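Exonuclease mut-7 homolog (Aedes aegypti, PDB 7JW2) probably trims the 3' ends of AGO1-bound microRNAs as a magnesium-dependent 3'-5' exoribonuclease, of which this chain is the exonuclease domain. Local coordinates at residues Asp188-Cys191 and Leu192-Ile195; Leu74-Ala77 and Ala78-Lys81; Gln207-Pro210 and Asn211-Leu214. All coordinates share one frame; numbering follows the deposited sequence.

How the contacts relate
The three contacts are local, each joining side chains a few residues apart, and they do not touch one another. Contact 1, in the middle of helix 179-205, is the most central, its centre about 7 Å from the centre of the chain. Contact 2 sits on helix 73-84, with its centre about 23 Å from that of contact 1. Contact 3 follows contact 1 along the chain, where helix 179-205 ends and helix 210-217 begins, centre to centre about 19 Å away. Contacts 2 and 3 are farthest apart, about 32 Å between centres. In related RNase H-like exonucleases the active site lies beside the central sheet, against which the helix of contact 1 packs.

Contact 1. Residues Asp188-Cys191 and Leu192-Ile195; sequences DAFC and LLEI
Phe190 lies between Leu193 and Glu194, which follow it by three and four residues on helix 179-205, and its two flanks are filled differently. On the buried flank, ring atom CD2 of Phe190 meets methyl CD1 of Leu193 at 3.9 Å, the two side chains crossing at about a right angle. Leu193 continues onto Ala35 and Ala56 of the sheet, while Leu192 and Ile195 pack on helix 151-159. On the other flank stands the partly exposed Glu194. Its CD lies 3.6 Å from CE1 of Phe190, with OE2 in the ring plane at its edge and the carboxylate turned 64° from the ring. Glu194 OE1 comes 3.2 Å from CA of Cys191 and is hydrogen-bonded to His3. With CG beside the backbone N (chi1 -56°) and the chain extended beyond it, the carboxylate reaches back along the helix to Phe190 and Cys191. Backbone bonding is uneven beneath these groups. Ile195 N gives Cys191 O a normal helical bond of 2.8 Å, but Leu192 N bonds Ala189 O, three residues back, at 3.1 Å, and Phe190 O receives only weak bonds from Leu193 N and Glu194 N. The chemistry is consistent with a locally tightened turn, apolar toward the core, whose acid, bonded to His3 and resting at the ring edge, would link the N-terminal segment to the helix.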
# COMPACT_ATOMS: atom_id res chain seq x y z
N ASP A 188 22.79 -1.36 8.04
CA ASP A 188 23.28 -2.54 7.33
C ASP A 188 22.66 -2.63 5.95
O ASP A 188 23.28 -3.17 5.03
CB ASP A 188 23.03 -3.81 8.15
CG ASP A 188 24.29 -4.68 8.25
OD1 ASP A 188 25.34 -4.17 8.70
OD2 ASP A 188 24.22 -5.87 7.87
N ALA A 189 21.45 -2.10 5.77
CA ALA A 189 20.88 -1.99 4.43
C ALA A 189 21.42 -0.76 3.69
O ALA A 189 21.84 -0.87 2.54
CB ALA A 189 19.35 -1.95 4.52
N PHE A 190 21.43 0.41 4.34
CA PHE A 190 21.79 1.64 3.64
C PHE A 190 23.23 1.61 3.11
O PHE A 190 23.51 2.14 2.02
CB PHE A 190 21.60 2.86 4.54
CG PHE A 190 21.75 4.18 3.81
CD1 PHE A 190 22.97 4.85 3.80
CD2 PHE A 190 20.67 4.76 3.16
CE1 PHE A 190 23.11 6.06 3.14
CE2 PHE A 190 20.80 5.97 2.49
CZ PHE A 190 22.03 6.62 2.49
N CYS A 191 24.16 1.00 3.85
CA CYS A 191 25.55 1.05 3.42
C CYS A 191 25.77 0.31 2.10
O CYS A 191 26.77 0.56 1.41
CB CYS A 191 26.47 0.49 4.52
SG CYS A 191 26.50 -1.32 4.71
N LEU A 192 24.85 -0.59 1.73
CA LEU A 192 24.97 -1.27 0.45
C LEU A 192 24.82 -0.28 -0.70
O LEU A 192 25.52 -0.40 -1.72
CB LEU A 192 23.91 -2.38 0.34
CG LEU A 192 23.91 -3.38 1.50
CD1 LEU A 192 22.78 -4.38 1.28
CD2 LEU A 192 25.26 -4.08 1.63
N LEU A 193 23.95 0.73 -0.53
CA LEU A 193 23.83 1.77 -1.56
C LEU A 193 25.13 2.55 -1.68
O LEU A 193 25.59 2.83 -2.80
CB LEU A 193 22.69 2.72 -1.24
CG LEU A 193 21.27 2.13 -1.18
CD1 LEU A 193 20.38 3.04 -0.38
CD2 LEU A 193 20.70 1.96 -2.59
N GLU A 194 25.72 2.92 -0.54
CA GLU A 194 26.98 3.66 -0.56
C GLU A 194 28.11 2.84 -1.16
O GLU A 194 28.96 3.38 -1.88
CB GLU A 194 27.33 4.09 0.87
CG GLU A 194 26.26 4.90 1.56
CD GLU A 194 26.54 5.10 3.04
OE1 GLU A 194 26.56 4.09 3.77
OE2 GLU A 194 26.74 6.26 3.46
N ILE A 195 28.14 1.53 -0.88
CA ILE A 195 29.15 0.65 -1.48
C ILE A 195 28.99 0.62 -3.00
O ILE A 195 29.97 0.79 -3.74
CB ILE A 195 29.06 -0.76 -0.88
CG1 ILE A 195 29.66 -0.77 0.54
CG2 ILE A 195 29.77 -1.75 -1.75
CD1 ILE A 195 29.30 -2.02 1.30

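Contact 2. Residues Leu74-Ala77 and Ala78-Lys81; sequences LDWA and ALAK
Trp76 and Leu79, one turn apart on helix 73-84, form the apolar contact. Their side chains lie side by side and point the same way, with methyl CD2 of Leu79 at 3.8 Å from CZ3 of Trp76, beside the six-membered half of the indole. Leu79 holds CG anti to its N (chi1 -179°), whereas Trp76 has CG beside its own N (chi1 -68°), and these two settings bring the branch and the ring together. Both residues continue into a shared apolar layer: each reaches Ile64 of strand 61-65 and Phe110, while Ile53 and Leu55 of strand 50-56 meet Trp76 and Leu79 respectively.

The backbone contributes four successive i to i+4 bonds. They run from Ala78 N on Leu74 O, through Leu79 N on Asp75 O and Ala80 N on Trp76 O, to Lys81 N on Ala77 O, all within 2.9 to 3.1 Å. The straightest is that of Ala80, with an N-H...O angle of 168°. This unbroken ladder marks a regular alpha-helix, and the small CB of Ala78 fits against it, 3.4 Å from Leu74 O.

Among the polar side chains, Asp75 engages residues outside both segments: OD2 forms a salt bridge with Lys18 and accepts from the backbone N of Glu72.

Packing between subunits forms a further group, in which Leu74, Ala77 and Lys81 all lie on Leu74 of the second subunit.

Taken together, the evidence describes a helix of an RNase H-like exonuclease domain, packed with one face on the central sheet, another against helix 18-28, and a third at the dimer interface.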
# COMPACT_ATOMS: atom_id res chain seq x y z
N LEU A 74 -1.26 -12.08 1.67
CA LEU A 74 -1.46 -11.03 0.68
C LEU A 74 -0.42 -9.92 0.83
O LEU A 74 0.06 -9.38 -0.18
CB LEU A 74 -2.88 -10.46 0.80
CG LEU A 74 -3.33 -9.27 -0.06
CD1 LEU A 74 -2.86 -7.91 0.46
CD2 LEU A 74 -2.93 -9.46 -1.49
N ASP A 75 -0.08 -9.55 2.07
CA ASP A 75 0.87 -8.47 2.28
C ASP A 75 2.26 -8.85 1.77
O ASP A 75 2.91 -8.08 1.06
CB ASP A 75 0.92 -8.11 3.77
CG ASP A 75 -0.44 -7.75 4.34
OD1 ASP A 75 -1.18 -6.95 3.73
OD2 ASP A 75 -0.81 -8.29 5.41
N TRP A 76 2.71 -10.06 2.11
CA TRP A 76 4.01 -10.52 1.63
C TRP A 76 4.01 -10.72 0.12
O TRP A 76 4.99 -10.39 -0.55
CB TRP A 76 4.42 -11.82 2.34
CG TRP A 76 4.72 -11.60 3.79
CD1 TRP A 76 4.05 -12.12 4.86
CD2 TRP A 76 5.77 -10.78 4.33
NE1 TRP A 76 4.63 -11.68 6.04
CE2 TRP A 76 5.68 -10.85 5.73
CE3 TRP A 76 6.78 -9.99 3.75
CZ2 TRP A 76 6.56 -10.17 6.57
CZ3 TRP A 76 7.65 -9.32 4.59
CH2 TRP A 76 7.53 -9.41 5.98
N ALA A 77 2.91 -11.21 -0.44
CA ALA A 77 2.85 -11.35 -1.88
C ALA A 77 2.92 -9.99 -2.56
O ALA A 77 3.51 -9.86 -3.65
CB ALA A 77 1.57 -12.10 -2.27
N ALA A 78 2.35 -8.96 -1.94
CA ALA A 78 2.39 -7.63 -2.53
C ALA A 78 3.81 -7.06 -2.51
O ALA A 78 4.23 -6.40 -3.46
CB ALA A 78 1.43 -6.69 -1.81
N LEU A 79 4.55 -7.33 -1.44
CA LEU A 79 5.94 -6.88 -1.38
C LEU A 79 6.80 -7.62 -2.40
O LEU A 79 7.64 -7.01 -3.09
CB LEU A 79 6.49 -7.07 0.03
CG LEU A 79 7.94 -6.62 0.25
CD1 LEU A 79 8.08 -5.14 -0.04
CD2 LEU A 79 8.38 -6.95 1.67
N ALA A 80 6.61 -8.93 -2.52
CA ALA A 80 7.37 -9.68 -3.51
C ALA A 80 7.06 -9.20 -4.92
O ALA A 80 7.96 -8.97 -5.73
CB ALA A 80 7.11 -11.18 -3.36
N LYS A 81 5.78 -8.97 -5.22
CA LYS A 81 5.42 -8.63 -6.59
C LYS A 81 5.88 -7.22 -6.96
O LYS A 81 6.32 -6.99 -8.10
CB LYS A 81 3.92 -8.76 -6.78
CG LYS A 81 3.42 -8.12 -8.06
CD LYS A 81 1.97 -8.44 -8.23
CE LYS A 81 1.48 -8.05 -9.60
NZ LYS A 81 0.01 -8.01 -9.52

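Contact 3. Residues Gln207-Pro210 and Asn211-Leu214; sequences QLDP and NEIL
An N-cap contact, in which Asp209 grips Asn211 and Glu212, starts helix 210-217 at the protein surface, just after the long helix 179-205 has ended. The evidence is the carboxylate oxygen OD1 of Asp209, which accepts from Asn211 N at 2.8 Å, reached from above the carboxylate plane, and more weakly from Glu212 N at 3.4 Å. Because CG of Asp209 stands anti to its backbone N (chi1 179°), the carboxylate swings over the first turn, where it meets both amides. The main-chain oxygen of Asp209 joins in: Ile213 N bonds Asp209 O at 3.2 Å, and the next bond, Leu214 N to Pro210 O at 2.8 Å, carries the helix on. Glu212 lies across from the cap, its CB 3.9 Å from that of Asp209; OE1 of Glu212 is 4.4 Å from OD2 of Asp209, which would be somewhat unfavourable if both are charged, perhaps eased by the helix-start amides. The apolar side is slighter, CD1 of Ile213 touching CB of Leu208 at 4.1 Å, but Ile213 and Pro210 also reach Leu203 and Thr204 of the preceding helix, respectively. Gln207, with positive phi, is the C-prime residue of a Schellman motif ending helix 179-205. A Schellman stop followed, after Leu208, by the Asp209 N-cap, whose OD1 bond to Asn211 closes an Asx turn, with Pro210 opening the helix, makes this a compact helix-to-helix connection.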
# COMPACT_ATOMS: atom_id res chain seq x y z
N GLN A 207 37.68 3.85 -16.86
CA GLN A 207 37.13 3.82 -18.22
C GLN A 207 36.35 2.53 -18.52
O GLN A 207 36.35 2.03 -19.65
CB GLN A 207 38.22 4.03 -19.27
CG GLN A 207 39.23 5.11 -18.91
CD GLN A 207 38.61 6.48 -18.78
OE1 GLN A 207 38.13 7.05 -19.76
NE2 GLN A 207 38.62 7.02 -17.57
N LEU A 208 35.66 2.00 -17.52
CA LEU A 208 34.73 0.91 -17.73
C LEU A 208 33.31 1.43 -17.54
O LEU A 208 33.09 2.49 -16.95
CB LEU A 208 35.02 -0.26 -16.77
CG LEU A 208 36.36 -0.96 -17.02
CD1 LEU A 208 36.61 -2.08 -16.00
CD2 LEU A 208 36.45 -1.48 -18.45
N ASP A 209 32.34 0.70 -18.09
CA ASP A 209 30.94 1.10 -17.95
C ASP A 209 30.30 0.26 -16.86
O ASP A 209 30.04 -0.93 -17.09
CB ASP A 209 30.17 0.94 -19.26
CG ASP A 209 28.69 1.33 -19.12
OD1 ASP A 209 28.20 1.58 -17.99
OD2 ASP A 209 28.01 1.39 -20.16
N PRO A 210 30.04 0.82 -15.69
CA PRO A 210 29.42 0.01 -14.62
C PRO A 210 28.06 -0.56 -14.99
O PRO A 210 27.72 -1.66 -14.52
CB PRO A 210 29.33 1.00 -13.45
CG PRO A 210 29.39 2.35 -14.07
CD PRO A 210 30.23 2.22 -15.29
N ASN A 211 27.27 0.12 -15.83
CA ASN A 211 25.97 -0.44 -16.22
C ASN A 211 26.15 -1.68 -17.09
O ASN A 211 25.34 -2.61 -17.03
CB ASN A 211 25.14 0.60 -16.98
CG ASN A 211 24.61 1.68 -16.08
OD1 ASN A 211 24.35 1.44 -14.90
ND2 ASN A 211 24.39 2.86 -16.64
N GLU A 212 27.17 -1.69 -17.95
CA GLU A 212 27.43 -2.88 -18.75
C GLU A 212 27.84 -4.05 -17.86
O GLU A 212 27.39 -5.19 -18.08
CB GLU A 212 28.52 -2.57 -19.78
CG GLU A 212 28.57 -3.52 -20.94
CD GLU A 212 29.48 -3.02 -22.03
OE1 GLU A 212 30.27 -2.08 -21.77
OE2 GLU A 212 29.42 -3.56 -23.16
N ILE A 213 28.67 -3.79 -16.86
CA ILE A 213 29.08 -4.83 -15.91
C ILE A 213 27.89 -5.30 -15.09
O ILE A 213 27.70 -6.51 -14.88
CB ILE A 213 30.22 -4.29 -15.03
CG1 ILE A 213 31.50 -4.16 -15.86
CG2 ILE A 213 30.44 -5.18 -13.84
CD1 ILE A 213 32.47 -3.11 -15.36
N LEU A 214 27.04 -4.38 -14.65
CA LEU A 214 25.83 -4.75 -13.91
C LEU A 214 24.97 -5.74 -14.69
O LEU A 214 24.57 -6.78 -14.15
CB LEU A 214 25.04 -3.49 -13.56
CG LEU A 214 23.71 -3.73 -12.87
CD1 LEU A 214 23.95 -4.35 -11.49
CD2 LEU A 214 22.96 -2.42 -12.74